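Local coordinates for DegV domain-containing protein Cgl2349/cg2579 (Corynebacterium glutamicum, PDB 3EGL), which binds long-chain fatty acids such as palmitate and may take part in lipid transport or fatty acid metabolism, at residues A[12-20]-A[239-247]; A[138-149]-A[166-175]. All blocks are in the same frame, centred on the assembly; numbering follows the deposited sequence.

Overall arrangement
Both contacts reach the same mixed six-stranded sheet, where strand 237-242 of contact 1 forms one edge and the antiparallel pair 137-142 and 171-175 of contact 2 lies toward the other. Contact 1 also ties that sheet to the five-stranded one, because segment 12-20 leaves strand 7-11. The two contacts do not touch: their centres are 18 Å apart and their nearest atoms about 5 Å. Palmitate bridges them. Its carboxylate end is hydrogen-bonded to Thr42 and Ser76, with the Thr246 side chain of contact 1 about 4 Å from that of Thr42, while its acyl tail extends to strand 137-142 of contact 2.

Contact 1 (A[12-20]-A[239-247]); sequences SSACLPTHV and MSVDIDPTL. With PLM (palmitic acid), chain D.
Ser12 and Asp244 make the tightest polar meeting between segments 12-20 and 239-247: Ser12 OG donates to Asp244 OD2 at 2.5 Å, arriving from above the carboxylate plane, 46° out of it. The same hydroxyl is also hydrogen-bonded to Leu31 N in strand 26-35. Asp244 is the N-cap of helix 245-251, and its CG is anti to the backbone N (chi1 174°), which carries the carboxylate across to Ser12. Its other oxygen, OD1, takes a weak capping bond from Thr246 N at 3.3 Å, so the aspartate joins a helix start to the neighbouring loop. Close by, Asp244 N donates a long hydrogen bond to Cys15 SG (3.5 Å, angle at the hydrogen 161°), and the Leu247 methyls lie against Ser13 CB.

Farther along, the packing becomes apolar and then gives way to solvent. The Val241 and Pro17 side chains meet at a slant, Val241 CG1 3.6 Å from Pro17 CD, while the fully extended selenomethionine Met239 ends against the Pro17 ring, Met239 CE 3.7 Å from Pro17 CD. Beside this patch water 1 links the two backbones, donating to Cys15 O and accepting from Asp242 N, and the exposed Ser240 and Asp242 side chains form the outer margin.

On the inner side, Thr246 CG2 comes within 3.8 Å of palmitate C2, and Leu247 CB lies 3.7 Å from palmitate CC. A loop from one sheet thus meets the edge strand and helix N-terminus of the other, the interdomain seam of the two-domain DegV fold, along which the fatty acid is held.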
loop_
_atom_site.group_PDB
_atom_site.type_symbol
_atom_site.label_atom_id
_atom_site.label_comp_id
_atom_site.label_asym_id
_atom_site.label_seq_id
_atom_site.Cartn_x
_atom_site.Cartn_y
_atom_site.Cartn_z
ATOM N N SER A 12 3.210 8.019 -2.380
ATOM C CA SER A 12 2.051 7.892 -3.263
ATOM C C SER A 12 1.609 6.423 -3.413
ATOM O O SER A 12 0.439 6.159 -3.672
ATOM C CB SER A 12 2.336 8.518 -4.633
ATOM O OG SER A 12 3.370 7.748 -5.221
ATOM N N SER A 13 2.542 5.482 -3.241
ATOM C CA SER A 13 2.181 4.070 -3.304
ATOM C C SER A 13 1.108 3.641 -2.287
ATOM O O SER A 13 0.483 2.590 -2.486
ATOM C CB SER A 13 3.393 3.132 -3.183
ATOM O OG SER A 13 3.902 3.153 -1.869
ATOM N N ALA A 14 0.892 4.408 -1.211
ATOM C CA ALA A 14 -0.199 4.051 -0.296
ATOM C C ALA A 14 -1.593 4.123 -0.956
ATOM O O ALA A 14 -2.555 3.599 -0.394
ATOM C CB ALA A 14 -0.177 4.907 1.011
ATOM N N CYS A 15 -1.703 4.844 -2.078
ATOM C CA CYS A 15 -2.970 5.029 -2.804
ATOM C C CYS A 15 -4.095 5.802 -2.099
ATOM O O CYS A 15 -5.271 5.613 -2.443
ATOM C CB CYS A 15 -3.543 3.685 -3.291
ATOM S SG CYS A 15 -2.409 2.806 -4.383
ATOM N N LEU A 16 -3.773 6.645 -1.130
ATOM C CA LEU A 16 -4.842 7.341 -0.459
ATOM C C LEU A 16 -5.467 8.276 -1.461
ATOM O O LEU A 16 -4.759 8.940 -2.208
ATOM C CB LEU A 16 -4.348 8.155 0.723
ATOM C CG LEU A 16 -3.936 7.363 1.952
ATOM C CD1 LEU A 16 -3.202 8.340 2.873
ATOM C CD2 LEU A 16 -5.142 6.735 2.647
ATOM N N PRO A 17 -6.807 8.320 -1.507
ATOM C CA PRO A 17 -7.427 9.380 -2.309
ATOM C C PRO A 17 -6.990 10.724 -1.781
ATOM O O PRO A 17 -6.808 10.922 -0.565
ATOM C CB PRO A 17 -8.915 9.181 -2.073
ATOM C CG PRO A 17 -9.029 7.716 -1.788
ATOM C CD PRO A 17 -7.809 7.408 -0.928
ATOM N N THR A 18 -6.780 11.626 -2.720
ATOM C CA THR A 18 -6.308 12.956 -2.422
ATOM C C THR A 18 -7.114 13.650 -1.346
ATOM O O THR A 18 -6.538 14.141 -0.385
ATOM C CB THR A 18 -6.232 13.780 -3.702
ATOM O OG1 THR A 18 -5.187 13.215 -4.512
ATOM C CG2 THR A 18 -5.858 15.213 -3.405
ATOM N N HIS A 19 -8.436 13.661 -1.478
ATOM C CA HIS A 19 -9.278 14.381 -0.514
ATOM C C HIS A 19 -9.238 13.745 0.891
ATOM O O HIS A 19 -9.348 14.459 1.893
ATOM C CB HIS A 19 -10.722 14.522 -1.033
ATOM C CG HIS A 19 -11.480 13.233 -1.010
ATOM N ND1 HIS A 19 -11.359 12.282 -2.007
ATOM C CD2 HIS A 19 -12.304 12.700 -0.075
ATOM C CE1 HIS A 19 -12.101 11.230 -1.694
ATOM N NE2 HIS A 19 -12.692 11.464 -0.533
ATOM N N VAL A 20 -9.048 12.427 0.978
ATOM C CA VAL A 20 -8.824 11.762 2.266
ATOM C C VAL A 20 -7.496 12.184 2.931
ATOM O O VAL A 20 -7.463 12.545 4.128
ATOM C CB VAL A 20 -8.855 10.233 2.101
ATOM C CG1 VAL A 20 -8.492 9.513 3.405
ATOM C CG2 VAL A 20 -10.228 9.776 1.571
HETATM N N MSE A 239 -14.179 0.703 0.166
HETATM C CA MSE A 239 -13.674 1.950 -0.306
HETATM C C MSE A 239 -13.049 1.748 -1.710
HETATM O O MSE A 239 -12.480 0.706 -2.003
HETATM C CB MSE A 239 -12.658 2.385 0.732
HETATM C CG MSE A 239 -11.917 3.586 0.400
HETATM SE SE MSE A 239 -10.745 3.969 1.828
HETATM C CE MSE A 239 -10.297 5.697 1.157
ATOM N N SER A 240 -13.184 2.726 -2.586
ATOM C CA SER A 240 -12.552 2.683 -3.906
ATOM C C SER A 240 -11.317 3.560 -3.927
ATOM O O SER A 240 -11.373 4.663 -3.426
ATOM C CB SER A 240 -13.497 3.264 -4.941
ATOM O OG SER A 240 -14.555 2.371 -5.154
ATOM N N VAL A 241 -10.218 3.087 -4.518
ATOM C CA VAL A 241 -9.041 3.927 -4.733
ATOM C C VAL A 241 -8.485 3.703 -6.128
ATOM O O VAL A 241 -8.788 2.718 -6.807
ATOM C CB VAL A 241 -7.927 3.732 -3.654
ATOM C CG1 VAL A 241 -8.413 4.118 -2.288
ATOM C CG2 VAL A 241 -7.379 2.296 -3.646
ATOM N N ASP A 242 -7.700 4.667 -6.574
ATOM C CA ASP A 242 -6.965 4.546 -7.807
ATOM C C ASP A 242 -5.610 4.071 -7.434
ATOM O O ASP A 242 -5.020 4.556 -6.455
ATOM C CB ASP A 242 -6.812 5.907 -8.449
ATOM C CG ASP A 242 -8.115 6.448 -8.947
ATOM O OD1 ASP A 242 -8.964 5.653 -9.420
ATOM O OD2 ASP A 242 -8.281 7.679 -8.891
ATOM N N ILE A 243 -5.118 3.113 -8.209
ATOM C CA ILE A 243 -3.762 2.645 -8.065
ATOM C C ILE A 243 -2.790 3.762 -8.471
ATOM O O ILE A 243 -2.910 4.361 -9.545
ATOM C CB ILE A 243 -3.537 1.351 -8.866
ATOM C CG1 ILE A 243 -4.307 0.179 -8.184
ATOM C CG2 ILE A 243 -2.038 1.051 -8.958
ATOM C CD1 ILE A 243 -4.489 -1.163 -9.036
ATOM N N ASP A 244 -1.850 4.059 -7.581
ATOM C CA ASP A 244 -0.828 5.093 -7.805
ATOM C C ASP A 244 -0.226 4.927 -9.217
ATOM O O ASP A 244 0.161 3.846 -9.577
ATOM C CB ASP A 244 0.244 5.008 -6.690
ATOM C CG ASP A 244 1.443 5.943 -6.912
ATOM O OD1 ASP A 244 1.360 6.956 -7.656
ATOM O OD2 ASP A 244 2.521 5.658 -6.342
ATOM N N PRO A 245 -0.141 6.003 -10.014
ATOM C CA PRO A 245 0.464 5.812 -11.377
ATOM C C PRO A 245 1.865 5.170 -11.358
ATOM O O PRO A 245 2.236 4.503 -12.325
ATOM C CB PRO A 245 0.524 7.249 -11.959
ATOM C CG PRO A 245 -0.582 7.988 -11.227
ATOM C CD PRO A 245 -0.597 7.390 -9.803
ATOM N N THR A 246 2.623 5.349 -10.266
ATOM C CA THR A 246 3.934 4.732 -10.151
ATOM C C THR A 246 3.812 3.223 -10.124
ATOM O O THR A 246 4.629 2.526 -10.738
ATOM C CB THR A 246 4.695 5.203 -8.901
ATOM O OG1 THR A 246 4.767 6.632 -8.919
ATOM C CG2 THR A 246 6.126 4.673 -8.905
ATOM N N LEU A 247 2.800 2.727 -9.413
ATOM C CA LEU A 247 2.552 1.313 -9.388
ATOM C C LEU A 247 1.933 0.841 -10.697
ATOM O O LEU A 247 2.169 -0.286 -11.109
ATOM C CB LEU A 247 1.698 0.916 -8.178
ATOM C CG LEU A 247 2.163 1.461 -6.814
ATOM C CD1 LEU A 247 1.159 1.068 -5.717
ATOM C CD2 LEU A 247 3.601 0.991 -6.468
HETATM C C1 PLM D . 10.324 2.314 -7.128
HETATM O O1 PLM D . 10.957 1.860 -6.157
HETATM O O2 PLM D . 10.877 2.309 -8.240
HETATM C C2 PLM D . 8.922 2.834 -7.013
HETATM C C3 PLM D . 8.012 1.675 -6.616
HETATM C C4 PLM D . 7.639 0.714 -7.716
HETATM C C5 PLM D . 7.157 -0.550 -7.007
HETATM C C6 PLM D . 6.576 -1.565 -7.958
HETATM C C7 PLM D . 6.176 -2.790 -7.166
HETATM C C8 PLM D . 5.202 -3.724 -7.899
HETATM C C9 PLM D . 3.794 -3.126 -7.918
HETATM C CA PLM D . 2.700 -4.190 -8.098
HETATM C CB PLM D . 1.381 -3.604 -8.584
HETATM C CC PLM D . 0.708 -2.570 -7.668
HETATM C CD PLM D . -0.255 -3.245 -6.705
HETATM C CE PLM D . -1.382 -2.337 -6.255
HETATM C CF PLM D . -1.248 -1.991 -4.768
HETATM C CG PLM D . -2.050 -2.898 -3.836
HETATM O O HOH W 1 -6.748 6.897 -4.789
#

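Contact 2 (A[138-149]-A[166-175]). With PLM (palmitic acid), chain D.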
loop_
_atom_site.group_PDB
_atom_site.type_symbol
_atom_site.label_atom_id
_atom_site.label_comp_id
_atom_site.label_asym_id
_atom_site.label_seq_id
_atom_site.Cartn_x
_atom_site.Cartn_y
_atom_site.Cartn_z
ATOM N N GLU A 138 -4.053 -7.847 4.414
ATOM C CA GLU A 138 -3.607 -8.652 3.301
ATOM C C GLU A 138 -3.730 -7.782 2.075
ATOM O O GLU A 138 -4.540 -6.873 2.027
ATOM C CB GLU A 138 -4.472 -9.904 3.118
ATOM C CG GLU A 138 -4.603 -10.853 4.331
ATOM C CD GLU A 138 -3.338 -11.658 4.611
ATOM O OE1 GLU A 138 -2.433 -11.625 3.759
ATOM O OE2 GLU A 138 -3.245 -12.315 5.680
ATOM N N THR A 139 -2.922 -8.090 1.068
ATOM C CA THR A 139 -2.947 -7.367 -0.204
ATOM C C THR A 139 -2.890 -8.393 -1.324
ATOM O O THR A 139 -1.908 -9.150 -1.441
ATOM C CB THR A 139 -1.760 -6.334 -0.296
ATOM O OG1 THR A 139 -1.915 -5.338 0.729
ATOM C CG2 THR A 139 -1.703 -5.622 -1.652
ATOM N N TRP A 140 -3.945 -8.404 -2.136
ATOM C CA TRP A 140 -3.986 -9.206 -3.347
ATOM C C TRP A 140 -4.060 -8.305 -4.572
ATOM O O TRP A 140 -4.583 -7.191 -4.488
ATOM C CB TRP A 140 -5.204 -10.135 -3.366
ATOM C CG TRP A 140 -5.257 -11.189 -2.303
ATOM C CD1 TRP A 140 -4.681 -12.407 -2.354
ATOM C CD2 TRP A 140 -5.970 -11.135 -1.039
ATOM N NE1 TRP A 140 -4.986 -13.129 -1.222
ATOM C CE2 TRP A 140 -5.774 -12.379 -0.398
ATOM C CE3 TRP A 140 -6.763 -10.167 -0.400
ATOM C CZ2 TRP A 140 -6.337 -12.692 0.856
ATOM C CZ3 TRP A 140 -7.331 -10.488 0.850
ATOM C CH2 TRP A 140 -7.093 -11.737 1.461
ATOM N N ILE A 141 -3.543 -8.784 -5.707
ATOM C CA ILE A 141 -3.614 -8.030 -6.977
ATOM C C ILE A 141 -3.979 -8.974 -8.103
ATOM O O ILE A 141 -3.394 -10.063 -8.254
ATOM C CB ILE A 141 -2.266 -7.348 -7.373
ATOM C CG1 ILE A 141 -1.592 -6.722 -6.166
ATOM C CG2 ILE A 141 -2.460 -6.233 -8.471
ATOM C CD1 ILE A 141 -0.116 -6.455 -6.432
ATOM N N TYR A 142 -4.981 -8.544 -8.860
ATOM C CA TYR A 142 -5.376 -9.163 -10.103
ATOM C C TYR A 142 -4.662 -8.415 -11.206
ATOM O O TYR A 142 -4.753 -7.162 -11.309
ATOM C CB TYR A 142 -6.889 -9.044 -10.348
ATOM C CG TYR A 142 -7.292 -9.347 -11.789
ATOM C CD1 TYR A 142 -7.292 -10.669 -12.279
ATOM C CD2 TYR A 142 -7.633 -8.317 -12.677
ATOM C CE1 TYR A 142 -7.644 -10.960 -13.605
ATOM C CE2 TYR A 142 -7.984 -8.596 -14.026
ATOM C CZ TYR A 142 -7.982 -9.922 -14.468
ATOM O OH TYR A 142 -8.329 -10.210 -15.754
ATOM N N LEU A 143 -3.963 -9.196 -12.031
ATOM C CA LEU A 143 -3.296 -8.674 -13.202
ATOM C C LEU A 143 -4.047 -9.104 -14.432
ATOM O O LEU A 143 -4.303 -10.286 -14.659
ATOM C CB LEU A 143 -1.820 -9.126 -13.249
ATOM C CG LEU A 143 -1.122 -8.680 -11.958
ATOM C CD1 LEU A 143 0.222 -9.345 -11.773
ATOM C CD2 LEU A 143 -0.991 -7.160 -11.888
ATOM N N HIS A 144 -4.407 -8.126 -15.234
ATOM C CA HIS A 144 -5.207 -8.395 -16.392
ATOM C C HIS A 144 -4.318 -8.905 -17.524
ATOM O O HIS A 144 -4.787 -9.611 -18.411
ATOM C CB HIS A 144 -5.914 -7.127 -16.777
ATOM C CG HIS A 144 -6.867 -7.303 -17.905
ATOM N ND1 HIS A 144 -7.895 -8.220 -17.866
ATOM C CD2 HIS A 144 -6.977 -6.652 -19.084
ATOM C CE1 HIS A 144 -8.594 -8.130 -18.979
ATOM N NE2 HIS A 144 -8.053 -7.191 -19.737
ATOM N N ARG A 145 -3.044 -8.520 -17.470
ATOM C CA ARG A 145 -1.974 -9.138 -18.242
ATOM C C ARG A 145 -0.658 -9.141 -17.412
ATOM O O ARG A 145 -0.508 -8.411 -16.441
ATOM C CB ARG A 145 -1.787 -8.405 -19.579
ATOM C CG ARG A 145 -1.095 -7.046 -19.483
ATOM C CD ARG A 145 -0.841 -6.474 -20.890
ATOM N NE ARG A 145 -0.290 -5.105 -20.842
ATOM C CZ ARG A 145 -0.564 -4.151 -21.735
ATOM N NH1 ARG A 145 -1.363 -4.409 -22.769
ATOM N NH2 ARG A 145 -0.023 -2.945 -21.614
ATOM N N ILE A 146 0.315 -9.943 -17.787
ATOM C CA ILE A 146 1.491 -10.028 -16.931
ATOM C C ILE A 146 2.733 -9.326 -17.481
ATOM O O ILE A 146 3.773 -9.353 -16.834
ATOM C CB ILE A 146 1.854 -11.490 -16.639
ATOM C CG1 ILE A 146 2.025 -12.213 -17.961
ATOM C CG2 ILE A 146 0.772 -12.150 -15.809
ATOM C CD1 ILE A 146 3.166 -13.061 -17.948
ATOM N N ASP A 147 2.610 -8.709 -18.651
ATOM C CA ASP A 147 3.735 -8.052 -19.290
ATOM C C ASP A 147 4.510 -7.104 -18.305
ATOM O O ASP A 147 5.706 -7.272 -18.077
ATOM C CB ASP A 147 3.277 -7.291 -20.555
ATOM C CG ASP A 147 2.400 -8.150 -21.535
ATOM O OD1 ASP A 147 1.672 -9.113 -21.153
ATOM O OD2 ASP A 147 2.423 -7.816 -22.742
ATOM N N GLU A 148 3.815 -6.136 -17.713
ATOM C CA GLU A 148 4.457 -5.137 -16.857
ATOM C C GLU A 148 4.971 -5.667 -15.525
ATOM O O GLU A 148 6.070 -5.305 -15.117
ATOM C CB GLU A 148 3.512 -3.954 -16.607
ATOM C CG GLU A 148 3.239 -3.116 -17.827
ATOM C CD GLU A 148 2.132 -3.669 -18.730
ATOM O OE1 GLU A 148 1.677 -4.839 -18.568
ATOM O OE2 GLU A 148 1.720 -2.896 -19.625
ATOM N N ILE A 149 4.206 -6.510 -14.831
ATOM C CA ILE A 149 4.757 -7.166 -13.628
ATOM C C ILE A 149 6.065 -7.923 -13.888
ATOM O O ILE A 149 7.021 -7.867 -13.059
ATOM C CB ILE A 149 3.776 -8.110 -12.907
ATOM C CG1 ILE A 149 4.214 -8.252 -11.447
ATOM C CG2 ILE A 149 3.724 -9.501 -13.533
ATOM C CD1 ILE A 149 3.747 -7.124 -10.624
ATOM N N LEU A 166 3.558 -17.620 -14.597
ATOM C CA LEU A 166 2.584 -16.781 -13.895
ATOM C C LEU A 166 1.150 -17.037 -14.351
ATOM O O LEU A 166 0.189 -16.516 -13.751
ATOM C CB LEU A 166 2.886 -15.300 -14.090
ATOM C CG LEU A 166 4.155 -14.705 -13.533
ATOM C CD1 LEU A 166 4.341 -13.283 -14.082
ATOM C CD2 LEU A 166 4.166 -14.749 -12.004
ATOM N N ALA A 167 0.992 -17.813 -15.415
ATOM C CA ALA A 167 -0.311 -17.890 -16.060
ATOM C C ALA A 167 -0.604 -16.527 -16.708
ATOM O O ALA A 167 0.293 -15.687 -16.840
ATOM C CB ALA A 167 -1.433 -18.307 -15.043
ATOM N N THR A 168 -1.848 -16.289 -17.088
ATOM C CA THR A 168 -2.137 -15.129 -17.917
ATOM C C THR A 168 -2.900 -14.015 -17.176
ATOM O O THR A 168 -2.777 -12.846 -17.545
ATOM C CB THR A 168 -2.868 -15.569 -19.204
ATOM O OG1 THR A 168 -3.956 -16.417 -18.830
ATOM C CG2 THR A 168 -1.911 -16.349 -20.149
ATOM N N ARG A 169 -3.668 -14.393 -16.150
ATOM C CA ARG A 169 -4.452 -13.456 -15.304
ATOM C C ARG A 169 -4.379 -13.810 -13.831
ATOM O O ARG A 169 -5.414 -14.073 -13.220
ATOM C CB ARG A 169 -5.941 -13.470 -15.659
ATOM C CG ARG A 169 -6.312 -12.514 -16.747
ATOM C CD ARG A 169 -6.514 -13.349 -17.920
ATOM N NE ARG A 169 -6.805 -12.585 -19.098
ATOM C CZ ARG A 169 -5.934 -12.403 -20.078
ATOM N NH1 ARG A 169 -6.292 -11.698 -21.122
ATOM N NH2 ARG A 169 -4.710 -12.903 -20.016
ATOM N N PRO A 170 -3.166 -13.840 -13.260
ATOM C CA PRO A 170 -3.029 -14.374 -11.912
ATOM C C PRO A 170 -3.608 -13.449 -10.844
ATOM O O PRO A 170 -3.826 -12.245 -11.102
ATOM C CB PRO A 170 -1.524 -14.467 -11.738
ATOM C CG PRO A 170 -0.988 -13.326 -12.587
ATOM C CD PRO A 170 -1.909 -13.265 -13.772
ATOM N N ILE A 171 -3.889 -14.033 -9.671
ATOM C CA ILE A 171 -3.978 -13.278 -8.431
ATOM C C ILE A 171 -2.609 -13.359 -7.761
ATOM O O ILE A 171 -2.105 -14.456 -7.500
ATOM C CB ILE A 171 -5.059 -13.809 -7.460
ATOM C CG1 ILE A 171 -6.445 -13.870 -8.133
ATOM C CG2 ILE A 171 -5.068 -12.966 -6.118
ATOM C CD1 ILE A 171 -6.935 -12.487 -8.646
HETATM N N MSE A 172 -2.011 -12.197 -7.518
HETATM C CA MSE A 172 -0.762 -12.098 -6.772
HETATM C C MSE A 172 -1.079 -11.711 -5.326
HETATM O O MSE A 172 -2.112 -11.112 -5.045
HETATM C CB MSE A 172 0.171 -11.044 -7.380
HETATM C CG MSE A 172 0.421 -11.172 -8.901
HETATM SE SE MSE A 172 1.273 -12.833 -9.498
HETATM C CE MSE A 172 2.933 -12.676 -8.466
ATOM N N ARG A 173 -0.162 -12.027 -4.428
ATOM C CA ARG A 173 -0.279 -11.659 -3.050
ATOM C C ARG A 173 1.103 -11.270 -2.514
ATOM O O ARG A 173 2.092 -11.832 -2.915
ATOM C CB ARG A 173 -0.859 -12.861 -2.332
ATOM C CG ARG A 173 -0.719 -12.936 -0.862
ATOM C CD ARG A 173 -1.217 -14.329 -0.501
ATOM N NE ARG A 173 -0.856 -14.765 0.845
ATOM C CZ ARG A 173 -1.353 -14.229 1.947
ATOM N NH1 ARG A 173 -0.982 -14.686 3.134
ATOM N NH2 ARG A 173 -2.209 -13.216 1.847
ATOM N N PHE A 174 1.150 -10.282 -1.629
ATOM C CA PHE A 174 2.349 -9.991 -0.824
ATOM C C PHE A 174 2.417 -10.696 0.481
ATOM O O PHE A 174 1.539 -10.529 1.284
ATOM C CB PHE A 174 2.418 -8.515 -0.549
ATOM C CG PHE A 174 2.546 -7.755 -1.770
ATOM C CD1 PHE A 174 3.799 -7.520 -2.304
ATOM C CD2 PHE A 174 1.398 -7.375 -2.477
ATOM C CE1 PHE A 174 3.928 -6.830 -3.540
ATOM C CE2 PHE A 174 1.487 -6.679 -3.701
ATOM C CZ PHE A 174 2.772 -6.399 -4.242
ATOM N N ASN A 175 3.465 -11.469 0.694
ATOM C CA ASN A 175 3.708 -12.144 1.959
ATOM C C ASN A 175 5.134 -11.921 2.332
ATOM O O ASN A 175 6.022 -12.135 1.507
ATOM C CB ASN A 175 3.485 -13.659 1.843
ATOM C CG ASN A 175 2.110 -14.089 2.338
ATOM O OD1 ASN A 175 1.116 -13.404 2.112
ATOM N ND2 ASN A 175 2.053 -15.225 3.015
HETATM C C1 PLM D . 10.324 2.314 -7.128
HETATM O O1 PLM D . 10.957 1.860 -6.157
HETATM O O2 PLM D . 10.877 2.309 -8.240
HETATM C C2 PLM D . 8.922 2.834 -7.013
HETATM C C3 PLM D . 8.012 1.675 -6.616
HETATM C C4 PLM D . 7.639 0.714 -7.716
HETATM C C5 PLM D . 7.157 -0.550 -7.007
HETATM C C6 PLM D . 6.576 -1.565 -7.958
HETATM C C7 PLM D . 6.176 -2.790 -7.166
HETATM C C8 PLM D . 5.202 -3.724 -7.899
HETATM C C9 PLM D . 3.794 -3.126 -7.918
HETATM C CA PLM D . 2.700 -4.190 -8.098
HETATM C CB PLM D . 1.381 -3.604 -8.584
HETATM C CC PLM D . 0.708 -2.570 -7.668
HETATM C CD PLM D . -0.255 -3.245 -6.705
HETATM C CE PLM D . -1.382 -2.337 -6.255
HETATM C CF PLM D . -1.248 -1.991 -4.768
HETATM C CG PLM D . -2.050 -2.898 -3.836
HETATM O O HOH W 2 -0.914 -10.120 1.785
HETATM O O HOH W 3 -0.974 -11.968 -19.805
#
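Glu138 OE1 is gripped twice: by Arg173 NH2, in a very short salt bridge modelled at 2.5 Å, and by water 2, which donates from 2.9 Å. The carboxylate lies at the edge of the guanidinium, the two planes 34° apart, and OE2 of the same glutamate has a second salt bridge, to Arg202. The arginine is drawn out from CG to NE, with CG opposite the backbone N (chi1 162°), so that it runs alongside Trp140 and brings NH2 to Glu138. Water 2 also bonds to Thr139 N and Phe174 O, tying the two strand ends together.

Between these ends the strands form an antiparallel pair. Ile141 and Met172 exchange two backbone bonds, Met172 N to Ile141 O being 2.6 Å long, and Leu143 N continues the pairing to Pro170 O. Trp140, Tyr142, Ile171 and Arg173 occupy one face; Trp140 CD1 touches Ile171 CG2 there, and Ile171 CD1 lies at the edge of the Tyr142 ring. Just past the strand, the Leu143 side chain crosses that of Met172 at about a right angle, Leu143 CD1 3.4 Å from Met172 CG.

Past the strands, the Arg169 guanidinium lays one face over His144 O, with CZ 3.4 Å from it, while Tyr142 OH shares a hydrogen bond with His144 ND1. Ile146 CG2 meets Pro170 CD at 3.5 Å.

Apolar groups of Thr139, Ile141, Ile149 and Phe174 line the acyl chain: Thr139 CG2 lies 3.5 Å from palmitate CG and Ile149 CD1 4.0 Å from palmitate CA. The Glu138-Arg173 salt bridge lies apart, consistent with a lipid tail held here mainly by van der Waals contact.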